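Local coordinates for protein flavodoxin (Lactobacillus reuteri, PDB 5VEG) that binds flavin mononucleotide, is associated with a bacterial microcompartment and probably acts as a low-potential electron donor to redox enzymes, at residues A[53-56]-A[61-64]; A[73-78]-A[102-107]; A[83-88]-A[133-138]; A[149-154]-A[166-171]. All coordinates share one frame; numbering follows the deposited sequence.

In the fold
The chain folds as a flavodoxin, a five-stranded parallel sheet flanked by helices, and contacts 1, 3 and 4 set helices against it, while contact 2 joins two helix ends. Contacts 1 and 4, centres 14 Å apart, meet directly: Ser54 and Leu55 pack on Ala169 of the neighbouring helix. Contacts 2 and 3, 14 Å apart between centres, share an apolar core in which Leu104 touches Phe135. Contact 3 is joined to contact 4 by two salt bridges, Asp133 pairing with both Lys150 and Lys152. Contact 3 alone among the four includes residues of the flavin pocket, Tyr86 to Tyr88, whereas contact 2 carries Asp103 of the cadmium site and lies 21 Å from contact 4 between centres.

Contact 1: A[53-56]-A[61-64]; sequences DSLT and KVTE
Val62 turns one methyl, CG2, into the last turn of helix 43-56, where Leu55 and Thr56 receive it. The closest approach is to the root of the leucine side chain, with Val62 CG2 3.6 Å from Leu55 CB. Beside it Thr56 OG1 stands 3.8 Å from the same methyl, the two side chains passing at a slant. The valine torsion explains the choice of branch: CG1 is anti to the backbone N (chi1 175°), which leaves CG2 beside that nitrogen and aimed at the helix. A beta-branched valine suits the place, since it extends well in a strand and offers a methyl without needing length.

Polar atoms meet through a water. It donates to Thr56 OG1 at 2.9 Å and accepts from Val62 N at 3.0 Å, bridging helix and strand. The threonine hydroxyl in turn bonds the carbonyl of Cys52, one turn back, so its proton is spent within the helix and its oxygen can accept from the water.

Further out, Leu55 touches Ala33 of strand 31-38 and, on the neighbouring helix 159-176, Ala169 and Val173. Lys61 and Thr63 pair by backbone bonds with strand 31-38, while strand 60-66 is outermost in the sheet. The contact thus closes the beta-alpha-beta crossover of strand 31-38, helix 43-56 and strand 60-66, at the short connection between its last two members. Chemically, a hydrophobic methyl contact lies next to a water bridge, and the bridge gives the amide of an edge-strand residue an acceptor that no further strand supplies.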
loop_
_atom_site.group_PDB
_atom_site.type_symbol
_atom_site.label_atom_id
_atom_site.label_comp_id
_atom_site.label_asym_id
_atom_site.label_seq_id
_atom_site.Cartn_x
_atom_site.Cartn_y
_atom_site.Cartn_z
ATOM N N ASP A 53 -6.617 9.883 -3.668
ATOM C CA ASP A 53 -6.817 11.280 -4.028
ATOM C C ASP A 53 -5.575 11.857 -4.696
ATOM O O ASP A 53 -5.669 12.492 -5.751
ATOM C CB ASP A 53 -7.189 12.100 -2.787
ATOM C CG ASP A 53 -8.609 11.833 -2.306
ATOM O OD1 ASP A 53 -9.427 11.313 -3.104
ATOM O OD2 ASP A 53 -8.904 12.144 -1.126
ATOM N N SER A 54 -4.396 11.657 -4.091
ATOM C CA SER A 54 -3.174 12.220 -4.667
ATOM C C SER A 54 -2.871 11.621 -6.040
ATOM O O SER A 54 -2.398 12.327 -6.941
ATOM C CB SER A 54 -1.984 12.009 -3.729
ATOM O OG SER A 54 -2.306 12.378 -2.398
ATOM N N LEU A 55 -3.114 10.319 -6.218
ATOM C CA LEU A 55 -2.904 9.719 -7.531
ATOM C C LEU A 55 -3.898 10.277 -8.546
ATOM O O LEU A 55 -3.506 10.661 -9.654
ATOM C CB LEU A 55 -2.995 8.192 -7.439
ATOM C CG LEU A 55 -1.830 7.509 -6.689
ATOM C CD1 LEU A 55 -2.128 6.036 -6.464
ATOM C CD2 LEU A 55 -0.499 7.657 -7.419
ATOM N N THR A 56 -5.180 10.365 -8.172
ATOM C CA THR A 56 -6.171 10.954 -9.070
ATOM C C THR A 56 -5.777 12.372 -9.470
ATOM O O THR A 56 -5.898 12.753 -10.639
ATOM C CB THR A 56 -7.554 10.955 -8.419
ATOM O OG1 THR A 56 -7.993 9.609 -8.201
ATOM C CG2 THR A 56 -8.560 11.658 -9.319
ATOM N N LYS A 61 -5.906 6.927 -13.198
ATOM C CA LYS A 61 -7.201 6.305 -12.948
ATOM C C LYS A 61 -7.005 5.226 -11.892
ATOM O O LYS A 61 -6.226 4.289 -12.103
ATOM C CB LYS A 61 -7.825 5.738 -14.223
ATOM C CG LYS A 61 -7.876 6.739 -15.367
ATOM C CD LYS A 61 -7.363 6.150 -16.675
ATOM C CE LYS A 61 -6.806 7.255 -17.556
ATOM N NZ LYS A 61 -5.375 7.472 -17.202
ATOM N N VAL A 62 -7.699 5.375 -10.760
ATOM C CA VAL A 62 -7.433 4.615 -9.545
ATOM C C VAL A 62 -8.609 3.697 -9.252
ATOM O O VAL A 62 -9.761 4.141 -9.221
ATOM C CB VAL A 62 -7.180 5.540 -8.340
ATOM C CG1 VAL A 62 -7.027 4.708 -7.054
ATOM C CG2 VAL A 62 -5.957 6.411 -8.560
ATOM N N THR A 63 -8.308 2.427 -9.008
ATOM C CA THR A 63 -9.241 1.502 -8.383
ATOM C C THR A 63 -8.846 1.337 -6.919
ATOM O O THR A 63 -7.658 1.196 -6.605
ATOM C CB THR A 63 -9.218 0.148 -9.094
ATOM O OG1 THR A 63 -9.354 0.353 -10.507
ATOM C CG2 THR A 63 -10.344 -0.746 -8.596
ATOM N N GLU A 64 -9.831 1.377 -6.030
ATOM C CA GLU A 64 -9.601 1.218 -4.602
ATOM C C GLU A 64 -10.500 0.105 -4.093
ATOM O O GLU A 64 -11.697 0.096 -4.389
ATOM C CB GLU A 64 -9.880 2.521 -3.841
ATOM C CG GLU A 64 -9.543 2.446 -2.349
ATOM C CD GLU A 64 -9.779 3.757 -1.590
ATOM O OE1 GLU A 64 -10.309 4.727 -2.170
ATOM O OE2 GLU A 64 -9.427 3.814 -0.397
HETATM O O HOH W 1 -9.006 8.041 -10.382
#

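Contact 2: A[73-78]-A[102-107]; sequences ADFMKA and DDLQST. With CD (cadmium ion), chain E.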
loop_
_atom_site.group_PDB
_atom_site.type_symbol
_atom_site.label_atom_id
_atom_site.label_comp_id
_atom_site.label_asym_id
_atom_site.label_seq_id
_atom_site.Cartn_x
_atom_site.Cartn_y
_atom_site.Cartn_z
ATOM N N ALA A 73 -5.066 -11.422 -8.973
ATOM C CA ALA A 73 -5.173 -11.463 -10.432
ATOM C C ALA A 73 -5.840 -10.206 -10.984
ATOM O O ALA A 73 -5.479 -9.734 -12.067
ATOM C CB ALA A 73 -5.941 -12.710 -10.877
ATOM N N ASP A 74 -6.815 -9.644 -10.257
ATOM C CA ASP A 74 -7.424 -8.391 -10.707
ATOM C C ASP A 74 -6.563 -7.190 -10.354
ATOM O O ASP A 74 -6.386 -6.279 -11.176
ATOM C CB ASP A 74 -8.827 -8.248 -10.110
ATOM C CG ASP A 74 -9.754 -9.377 -10.547
ATOM O OD1 ASP A 74 -9.768 -9.690 -11.756
ATOM O OD2 ASP A 74 -10.445 -9.966 -9.696
ATOM N N PHE A 75 -6.030 -7.190 -9.129
ATOM C CA PHE A 75 -5.151 -6.134 -8.627
ATOM C C PHE A 75 -4.005 -5.844 -9.587
ATOM O O PHE A 75 -3.734 -4.685 -9.924
ATOM C CB PHE A 75 -4.618 -6.580 -7.259
ATOM C CG PHE A 75 -3.675 -5.614 -6.588
ATOM C CD1 PHE A 75 -4.142 -4.415 -6.069
ATOM C CD2 PHE A 75 -2.338 -5.957 -6.389
ATOM C CE1 PHE A 75 -3.285 -3.539 -5.419
ATOM C CE2 PHE A 75 -1.465 -5.080 -5.731
ATOM C CZ PHE A 75 -1.947 -3.875 -5.250
ATOM N N MET A 76 -3.320 -6.894 -10.042
ATOM C CA MET A 76 -2.088 -6.729 -10.806
ATOM C C MET A 76 -2.303 -6.105 -12.173
ATOM O O MET A 76 -1.314 -5.838 -12.866
ATOM C CB MET A 76 -1.388 -8.079 -10.976
ATOM C CG MET A 76 -2.195 -9.081 -11.817
ATOM S SD MET A 76 -1.185 -10.501 -12.249
ATOM C CE MET A 76 0.005 -9.748 -13.369
ATOM N N LYS A 77 -3.556 -5.875 -12.586
ATOM C CA LYS A 77 -3.800 -5.311 -13.908
ATOM C C LYS A 77 -3.490 -3.823 -13.974
ATOM O O LYS A 77 -3.374 -3.290 -15.080
ATOM C CB LYS A 77 -5.254 -5.568 -14.341
ATOM C CG LYS A 77 -5.661 -7.044 -14.326
ATOM C CD LYS A 77 -6.831 -7.329 -15.258
ATOM C CE LYS A 77 -7.219 -8.809 -15.247
ATOM N NZ LYS A 77 -8.246 -9.131 -14.220
ATOM N N ALA A 78 -3.327 -3.143 -12.835
ATOM C CA ALA A 78 -2.940 -1.735 -12.856
ATOM C C ALA A 78 -1.438 -1.574 -13.096
ATOM O O ALA A 78 -0.644 -2.502 -12.912
ATOM C CB ALA A 78 -3.330 -1.043 -11.539
ATOM N N ASP A 102 0.238 -13.783 0.306
ATOM C CA ASP A 102 0.885 -14.965 -0.262
ATOM C C ASP A 102 0.766 -14.990 -1.785
ATOM O O ASP A 102 1.755 -15.238 -2.493
ATOM C CB ASP A 102 0.282 -16.227 0.363
ATOM C CG ASP A 102 0.916 -17.511 -0.161
ATOM O OD1 ASP A 102 2.153 -17.665 -0.062
ATOM O OD2 ASP A 102 0.168 -18.375 -0.670
ATOM N N ASP A 103 -0.426 -14.701 -2.316
ATOM C CA ASP A 103 -0.597 -14.683 -3.768
ATOM C C ASP A 103 0.283 -13.633 -4.433
ATOM O O ASP A 103 0.746 -13.834 -5.561
ATOM C CB ASP A 103 -2.053 -14.420 -4.127
ATOM C CG ASP A 103 -2.964 -15.561 -3.742
ATOM O OD1 ASP A 103 -2.484 -16.628 -3.288
ATOM O OD2 ASP A 103 -4.173 -15.367 -3.904
ATOM N N LEU A 104 0.509 -12.507 -3.757
ATOM C CA LEU A 104 1.347 -11.448 -4.309
ATOM C C LEU A 104 2.746 -11.961 -4.627
ATOM O O LEU A 104 3.270 -11.744 -5.729
ATOM C CB LEU A 104 1.413 -10.293 -3.313
ATOM C CG LEU A 104 1.651 -8.863 -3.764
ATOM C CD1 LEU A 104 0.609 -8.451 -4.793
ATOM C CD2 LEU A 104 1.597 -7.955 -2.510
ATOM N N GLN A 105 3.355 -12.669 -3.674
ATOM C CA GLN A 105 4.703 -13.201 -3.850
ATOM C C GLN A 105 4.789 -14.294 -4.899
ATOM O O GLN A 105 5.885 -14.569 -5.392
ATOM C CB GLN A 105 5.235 -13.772 -2.545
ATOM C CG GLN A 105 4.844 -13.016 -1.335
ATOM C CD GLN A 105 5.109 -13.805 -0.073
ATOM O OE1 GLN A 105 4.323 -13.760 0.870
ATOM N NE2 GLN A 105 6.216 -14.533 -0.049
ATOM N N SER A 106 3.681 -14.945 -5.228
ATOM C CA SER A 106 3.689 -15.986 -6.241
ATOM C C SER A 106 3.466 -15.441 -7.641
ATOM O O SER A 106 3.515 -16.214 -8.602
ATOM C CB SER A 106 2.620 -17.045 -5.923
ATOM O OG SER A 106 2.659 -17.419 -4.553
ATOM N N THR A 107 3.232 -14.138 -7.785
ATOM C CA THR A 107 2.908 -13.540 -9.070
ATOM C C THR A 107 4.121 -12.813 -9.639
ATOM O O THR A 107 4.873 -12.172 -8.901
ATOM C CB THR A 107 1.727 -12.578 -8.919
ATOM O OG1 THR A 107 0.666 -13.246 -8.225
ATOM C CG2 THR A 107 1.212 -12.137 -10.271
HETATM CD CD CD E . -5.675 -17.090 -3.149
HETATM O O HOH W 2 -7.287 -15.747 -4.604
#
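Phe75 and Met76 lie at a type I turn running from Phe75 to Ala78, and they face Leu104 in helix 98-105 and Thr107 just beyond it. Met76 SD comes 3.5 Å from Thr107 CG2, with Met76 CE a little farther from the same methyl. CG of Met76 sits between its backbone N and carbonyl carbon (chi1 65°), and a bend at chi3 turns the CE methyl; the unbranched, flexible methionine can lay its sulfur and end methyl along the Thr107 methyl. The threonine divides its duties, CG2 meeting the methionine while OG1 donates to Asp103 O at 2.7 Å, tilted 31° from the carbonyl plane.

Deeper in, Leu104 CD1 approaches the Phe75 ring obliquely, 4.1 Å from Phe75 CE2. In the flavodoxin alpha/beta sandwich, Phe75 also packs on Val36 of strand 31-38 and meets Phe100 edge-to-face, while Leu104 rests on Phe135 and Phe139. Large apolar side chains suit residues buried between the sheet and helices 98-105 and 130-141.

At the surface, Lys77 NZ pairs with Asp74 OD1 at 2.9 Å, a salt bridge from the turn back to the helical residue just before it. On the other segment Asp103 OD2 binds the cadmium ion at 2.4 Å, with a water and Asp99 OD2 among its other ligands.

Contact 3: A[83-88]-A[133-138]; sequences VCAYTY and DHFDDA. With FMN (flavin mononucleotide), chain D.
Phe135 of helix 130-141 lays its ring against Val83 of strand 80-85, a helix-on-sheet contact in the core of the flavodoxin alpha/beta sandwich. From CB, which points at the strand, Phe135 reaches CG, 3.8 Å from Val83 CG1. Val83 CG1 hangs over the middle of the ring, 3.7 Å from the Phe135 centroid and only 5° off its normal, a CH-pi contact. Its place follows from a torsion that sets CG1 anti to the valine N (chi1 179°). At the first ring carbon on one side, Phe135 CD1, the other methyl, Val83 CG2, comes within 3.9 Å. On the other side Phe135 CE2 meets the small Ala85 CB at 4.4 Å, and the far carbon CZ still lies beneath Val83 CG1. Tyr101 meets the ring edge-to-face.

Beyond Ala85 the chain runs on as a loop into the flavin pocket. Tyr86 hydrogen-bonds Glu96 through its hydroxyl, and Thr87 CG2 reaches 3.4 Å from FMN N3. The Tyr88 ring lies over the dimethylbenzene end of the flavin, its plane turned about 25° from that of the isoalloxazine, with Tyr88 CE1 3.4 Å from FMN C8. A serine in place of Tyr88 would probably leave that end of the flavin without its aromatic cover, and the dimethyl edge freer to shift. Aromatic residues suit such a site because a flat ring matches a flat cofactor. At the ribityl chain FMN O2' donates to the backbone oxygen Thr87 O at 2.7 Å.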
loop_
_atom_site.group_PDB
_atom_site.type_symbol
_atom_site.label_atom_id
_atom_site.label_comp_id
_atom_site.label_asym_id
_atom_site.label_seq_id
_atom_site.Cartn_x
_atom_site.Cartn_y
_atom_site.Cartn_z
ATOM N N VAL A 83 -0.469 -1.179 -1.404
ATOM C CA VAL A 83 -1.122 -1.805 -0.252
ATOM C C VAL A 83 -0.998 -0.881 0.960
ATOM O O VAL A 83 0.103 -0.428 1.302
ATOM C CB VAL A 83 -0.524 -3.188 0.067
ATOM C CG1 VAL A 83 -1.204 -3.793 1.281
ATOM C CG2 VAL A 83 -0.656 -4.149 -1.148
ATOM N N CYS A 84 -2.124 -0.616 1.614
ATOM C CA CYS A 84 -2.164 0.149 2.854
ATOM C C CYS A 84 -2.786 -0.746 3.917
ATOM O O CYS A 84 -3.978 -1.039 3.850
ATOM C CB CYS A 84 -2.966 1.443 2.690
ATOM S SG CYS A 84 -2.382 2.581 1.389
ATOM N N ALA A 85 -2.000 -1.186 4.903
ATOM C CA ALA A 85 -2.512 -2.191 5.825
ATOM C C ALA A 85 -1.935 -2.009 7.221
ATOM O O ALA A 85 -0.783 -1.599 7.387
ATOM C CB ALA A 85 -2.203 -3.611 5.346
ATOM N N TYR A 86 -2.739 -2.380 8.219
ATOM C CA TYR A 86 -2.357 -2.223 9.617
ATOM C C TYR A 86 -1.477 -3.383 10.072
ATOM O O TYR A 86 -1.301 -4.388 9.374
ATOM C CB TYR A 86 -3.599 -2.141 10.513
ATOM C CG TYR A 86 -4.446 -3.406 10.496
ATOM C CD1 TYR A 86 -4.143 -4.489 11.321
ATOM C CD2 TYR A 86 -5.550 -3.516 9.645
ATOM C CE1 TYR A 86 -4.928 -5.661 11.301
ATOM C CE2 TYR A 86 -6.331 -4.675 9.614
ATOM C CZ TYR A 86 -6.015 -5.739 10.441
ATOM O OH TYR A 86 -6.785 -6.888 10.407
ATOM N N THR A 87 -0.937 -3.228 11.279
ATOM C CA THR A 87 -0.225 -4.260 12.013
ATOM C C THR A 87 -0.956 -4.490 13.336
ATOM O O THR A 87 -1.437 -3.538 13.961
ATOM C CB THR A 87 1.231 -3.840 12.271
ATOM O OG1 THR A 87 1.891 -3.552 11.023
ATOM C CG2 THR A 87 1.976 -4.940 12.997
ATOM N N TYR A 88 -1.047 -5.749 13.761
ATOM C CA TYR A 88 -1.808 -6.114 14.952
ATOM C C TYR A 88 -0.970 -7.008 15.856
ATOM O O TYR A 88 0.105 -7.472 15.475
ATOM C CB TYR A 88 -3.114 -6.825 14.579
ATOM C CG TYR A 88 -4.304 -6.385 15.402
ATOM C CD1 TYR A 88 -4.661 -5.047 15.474
ATOM C CD2 TYR A 88 -5.074 -7.309 16.095
ATOM C CE1 TYR A 88 -5.748 -4.641 16.218
ATOM C CE2 TYR A 88 -6.170 -6.918 16.839
ATOM C CZ TYR A 88 -6.504 -5.583 16.898
ATOM O OH TYR A 88 -7.593 -5.181 17.636
ATOM N N ASP A 133 6.516 -3.461 6.103
ATOM C CA ASP A 133 7.763 -4.118 5.728
ATOM C C ASP A 133 7.505 -5.451 5.042
ATOM O O ASP A 133 8.199 -5.802 4.078
ATOM C CB ASP A 133 8.642 -4.344 6.957
ATOM C CG ASP A 133 9.036 -3.055 7.637
ATOM O OD1 ASP A 133 9.357 -2.092 6.910
ATOM O OD2 ASP A 133 9.023 -3.006 8.892
ATOM N N HIS A 134 6.516 -6.213 5.522
ATOM C CA HIS A 134 6.207 -7.494 4.883
ATOM C C HIS A 134 5.711 -7.301 3.453
ATOM O O HIS A 134 6.127 -8.025 2.542
ATOM C CB HIS A 134 5.175 -8.266 5.704
ATOM C CG HIS A 134 5.755 -8.889 6.930
ATOM N ND1 HIS A 134 5.187 -8.749 8.178
ATOM C CD2 HIS A 134 6.875 -9.629 7.103
ATOM C CE1 HIS A 134 5.920 -9.398 9.063
ATOM N NE2 HIS A 134 6.945 -9.947 8.434
ATOM N N PHE A 135 4.801 -6.347 3.234
ATOM C CA PHE A 135 4.281 -6.176 1.879
ATOM C C PHE A 135 5.334 -5.610 0.943
ATOM O O PHE A 135 5.362 -5.966 -0.244
ATOM C CB PHE A 135 3.029 -5.304 1.876
ATOM C CG PHE A 135 1.764 -6.093 2.073
ATOM C CD1 PHE A 135 1.181 -6.776 1.003
ATOM C CD2 PHE A 135 1.181 -6.192 3.327
ATOM C CE1 PHE A 135 0.032 -7.515 1.177
ATOM C CE2 PHE A 135 0.024 -6.935 3.517
ATOM C CZ PHE A 135 -0.554 -7.599 2.441
ATOM N N ASP A 136 6.205 -4.737 1.454
ATOM C CA ASP A 136 7.298 -4.239 0.630
ATOM C C ASP A 136 8.220 -5.378 0.208
ATOM O O ASP A 136 8.611 -5.478 -0.965
ATOM C CB ASP A 136 8.081 -3.159 1.375
ATOM C CG ASP A 136 8.936 -2.326 0.439
ATOM O OD1 ASP A 136 9.942 -2.860 -0.049
ATOM O OD2 ASP A 136 8.585 -1.158 0.168
ATOM N N ASP A 137 8.566 -6.255 1.151
ATOM C CA ASP A 137 9.316 -7.459 0.797
ATOM C C ASP A 137 8.548 -8.330 -0.200
ATOM O O ASP A 137 9.140 -8.875 -1.134
ATOM C CB ASP A 137 9.651 -8.258 2.058
ATOM C CG ASP A 137 10.785 -7.631 2.865
ATOM O OD1 ASP A 137 11.490 -6.742 2.339
ATOM O OD2 ASP A 137 10.976 -8.037 4.025
ATOM N N ALA A 138 7.235 -8.494 -0.019
ATOM C CA ALA A 138 6.503 -9.354 -0.945
ATOM C C ALA A 138 6.555 -8.801 -2.365
ATOM O O ALA A 138 6.712 -9.559 -3.336
ATOM C CB ALA A 138 5.054 -9.527 -0.501
HETATM N N1 FMN D . 0.474 -1.208 15.502
HETATM C C2 FMN D . 1.758 -1.500 15.090
HETATM O O2 FMN D . 2.350 -0.715 14.355
HETATM N N3 FMN D . 2.380 -2.656 15.510
HETATM C C4 FMN D . 1.727 -3.536 16.349
HETATM O O4 FMN D . 2.303 -4.559 16.700
HETATM C C4A FMN D . 0.430 -3.251 16.779
HETATM N N5 FMN D . -0.249 -4.116 17.620
HETATM C C5A FMN D . -1.541 -3.794 18.017
HETATM C C6 FMN D . -2.254 -4.644 18.870
HETATM C C7 FMN D . -3.555 -4.314 19.270
HETATM C C7M FMN D . -4.328 -5.221 20.189
HETATM C C8 FMN D . -4.141 -3.133 18.831
HETATM C C8M FMN D . -5.537 -2.780 19.267
HETATM C C9 FMN D . -3.437 -2.279 17.986
HETATM C C9A FMN D . -2.149 -2.621 17.577
HETATM N N10 FMN D . -1.473 -1.770 16.731
HETATM C C10 FMN D . -0.187 -2.077 16.347
HETATM C "C1'" FMN D . -2.116 -0.480 16.318
HETATM C "C2'" FMN D . -2.887 -0.449 15.005
HETATM O "O2'" FMN D . -2.034 -0.877 13.975
HETATM C "C3'" FMN D . -3.207 1.020 14.794
HETATM O "O3'" FMN D . -4.151 1.484 15.742
HETATM C "C4'" FMN D . -3.731 1.311 13.403
HETATM O "O4'" FMN D . -3.898 2.701 13.280
HETATM C "C5'" FMN D . -5.086 0.656 13.193
HETATM O "O5'" FMN D . -5.400 0.818 11.826
HETATM P P FMN D . -6.914 0.646 11.303
HETATM O O1P FMN D . -7.749 1.747 11.921
HETATM O O2P FMN D . -6.873 0.818 9.795
HETATM O O3P FMN D . -7.467 -0.680 11.730
#

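Contact 4: A[149-154]-A[166-171]; sequences EKVKID and NKFAEG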
loop_
_atom_site.group_PDB
_atom_site.type_symbol
_atom_site.label_atom_id
_atom_site.label_comp_id
_atom_site.label_asym_id
_atom_site.label_seq_id
_atom_site.Cartn_x
_atom_site.Cartn_y
_atom_site.Cartn_z
ATOM N N GLU A 149 9.627 5.446 -1.348
ATOM C CA GLU A 149 9.947 4.952 -0.014
ATOM C C GLU A 149 8.668 4.639 0.750
ATOM O O GLU A 149 7.725 5.436 0.736
ATOM C CB GLU A 149 10.770 5.998 0.740
ATOM C CG GLU A 149 11.005 5.706 2.207
ATOM C CD GLU A 149 11.765 6.821 2.889
ATOM O OE1 GLU A 149 11.368 7.215 4.017
ATOM O OE2 GLU A 149 12.757 7.303 2.279
ATOM N N LYS A 150 8.647 3.485 1.424
ATOM C CA LYS A 150 7.473 3.075 2.183
ATOM C C LYS A 150 7.129 4.125 3.238
ATOM O O LYS A 150 8.008 4.808 3.777
ATOM C CB LYS A 150 7.705 1.702 2.833
ATOM C CG LYS A 150 8.757 1.679 3.921
ATOM C CD LYS A 150 9.039 0.264 4.407
ATOM C CE LYS A 150 10.230 -0.358 3.694
ATOM N NZ LYS A 150 10.737 -1.494 4.503
ATOM N N VAL A 151 5.833 4.273 3.523
ATOM C CA VAL A 151 5.367 5.323 4.428
ATOM C C VAL A 151 4.734 4.678 5.660
ATOM O O VAL A 151 3.762 3.920 5.552
ATOM C CB VAL A 151 4.395 6.294 3.743
ATOM C CG1 VAL A 151 3.879 7.310 4.741
ATOM C CG2 VAL A 151 5.098 7.016 2.599
ATOM N N LYS A 152 5.261 5.018 6.831
ATOM C CA LYS A 152 4.838 4.451 8.107
ATOM C C LYS A 152 4.225 5.566 8.942
ATOM O O LYS A 152 4.923 6.498 9.356
ATOM C CB LYS A 152 6.014 3.804 8.832
ATOM C CG LYS A 152 6.467 2.484 8.225
ATOM C CD LYS A 152 7.434 1.802 9.186
ATOM C CE LYS A 152 7.693 0.356 8.815
ATOM N NZ LYS A 152 8.386 -0.356 9.934
ATOM N N ILE A 153 2.931 5.469 9.190
ATOM C CA ILE A 153 2.180 6.523 9.852
ATOM C C ILE A 153 1.827 6.069 11.262
ATOM O O ILE A 153 1.530 4.888 11.494
ATOM C CB ILE A 153 0.928 6.876 9.029
ATOM C CG1 ILE A 153 1.357 7.653 7.779
ATOM C CG2 ILE A 153 -0.083 7.676 9.858
ATOM C CD1 ILE A 153 0.414 7.495 6.605
ATOM N N ASP A 154 1.871 7.007 12.205
ATOM C CA ASP A 154 1.461 6.741 13.583
ATOM C C ASP A 154 -0.008 7.128 13.741
ATOM O O ASP A 154 -0.347 8.317 13.757
ATOM C CB ASP A 154 2.357 7.501 14.561
ATOM C CG ASP A 154 2.024 7.199 16.021
ATOM O OD1 ASP A 154 2.022 6.021 16.426
ATOM O OD2 ASP A 154 1.768 8.151 16.775
ATOM N N ASN A 166 1.598 12.420 -0.293
ATOM C CA ASN A 166 1.605 13.062 -1.603
ATOM C C ASN A 166 2.922 12.832 -2.328
ATOM O O ASN A 166 2.930 12.552 -3.531
ATOM C CB ASN A 166 1.338 14.558 -1.454
ATOM C CG ASN A 166 -0.114 14.895 -1.608
ATOM O OD1 ASN A 166 -0.860 14.945 -0.627
ATOM N ND2 ASN A 166 -0.540 15.118 -2.851
ATOM N N LYS A 167 4.052 12.975 -1.629
ATOM C CA LYS A 167 5.331 12.647 -2.254
ATOM C C LYS A 167 5.382 11.178 -2.655
ATOM O O LYS A 167 5.891 10.836 -3.732
ATOM C CB LYS A 167 6.483 12.998 -1.309
ATOM C CG LYS A 167 6.623 14.506 -1.080
ATOM C CD LYS A 167 7.537 14.852 0.101
ATOM C CE LYS A 167 7.908 16.342 0.102
ATOM N NZ LYS A 167 8.657 16.759 1.322
ATOM N N PHE A 168 4.887 10.297 -1.780
ATOM C CA PHE A 168 4.687 8.888 -2.105
ATOM C C PHE A 168 3.993 8.731 -3.458
ATOM O O PHE A 168 4.534 8.103 -4.372
ATOM C CB PHE A 168 3.884 8.259 -0.964
ATOM C CG PHE A 168 3.556 6.797 -1.125
ATOM C CD1 PHE A 168 4.512 5.815 -0.879
ATOM C CD2 PHE A 168 2.256 6.407 -1.404
ATOM C CE1 PHE A 168 4.194 4.478 -0.976
ATOM C CE2 PHE A 168 1.913 5.057 -1.502
ATOM C CZ PHE A 168 2.879 4.090 -1.279
ATOM N N ALA A 169 2.818 9.354 -3.621
ATOM C CA ALA A 169 2.083 9.262 -4.886
ATOM C C ALA A 169 2.871 9.847 -6.055
ATOM O O ALA A 169 2.881 9.273 -7.151
ATOM C CB ALA A 169 0.736 9.970 -4.765
ATOM N N GLU A 170 3.507 11.010 -5.852
ATOM C CA GLU A 170 4.324 11.606 -6.904
ATOM C C GLU A 170 5.442 10.664 -7.329
ATOM O O GLU A 170 5.740 10.539 -8.524
ATOM C CB GLU A 170 4.909 12.938 -6.426
ATOM C CG GLU A 170 3.881 14.021 -6.116
ATOM C CD GLU A 170 4.503 15.224 -5.421
ATOM O OE1 GLU A 170 3.809 15.888 -4.617
ATOM O OE2 GLU A 170 5.698 15.492 -5.677
ATOM N N GLY A 171 6.073 9.995 -6.359
ATOM C CA GLY A 171 7.126 9.047 -6.679
ATOM C C GLY A 171 6.637 7.891 -7.534
ATOM O O GLY A 171 7.310 7.482 -8.485
#
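The flat ring of Phe168 meets Glu149 O at its edge, near the ring plane, with the carbonyl oxygen 3.6 Å from Phe168 CD1. Val151 CG2 approaches the same ring obliquely, 3.7 Å from Phe168 CD1, and also lies near Phe168 CG and CB. The carbonyl thus faces the weakly positive hydrogen rim of the ring, while the methyl supplies apolar contact. Phenylalanine suits the spot because it can serve both: its CG is anti to the backbone N (chi1 179°), which carries the ring off helix 159-176 toward the sheet.

That helix follows strand 145-154, the last strand of the parallel flavodoxin sheet, and packs against it. Val151 pairs by backbone bonds with Val116 and Gly118 of the adjoining strand, and Leu165 of the same helix also touches its side chain. Valine, beta-branched and apolar, suits a strand position whose side chain turns toward the helix. Replacing Phe168 by an alanine would probably strip Val151 CG2 of its aromatic neighbour and open a gap between strand and helix. Lys150 instead points away from the helix, and its NZ, like that of Lys152, makes a salt bridge with Asp133 of helix 130-141.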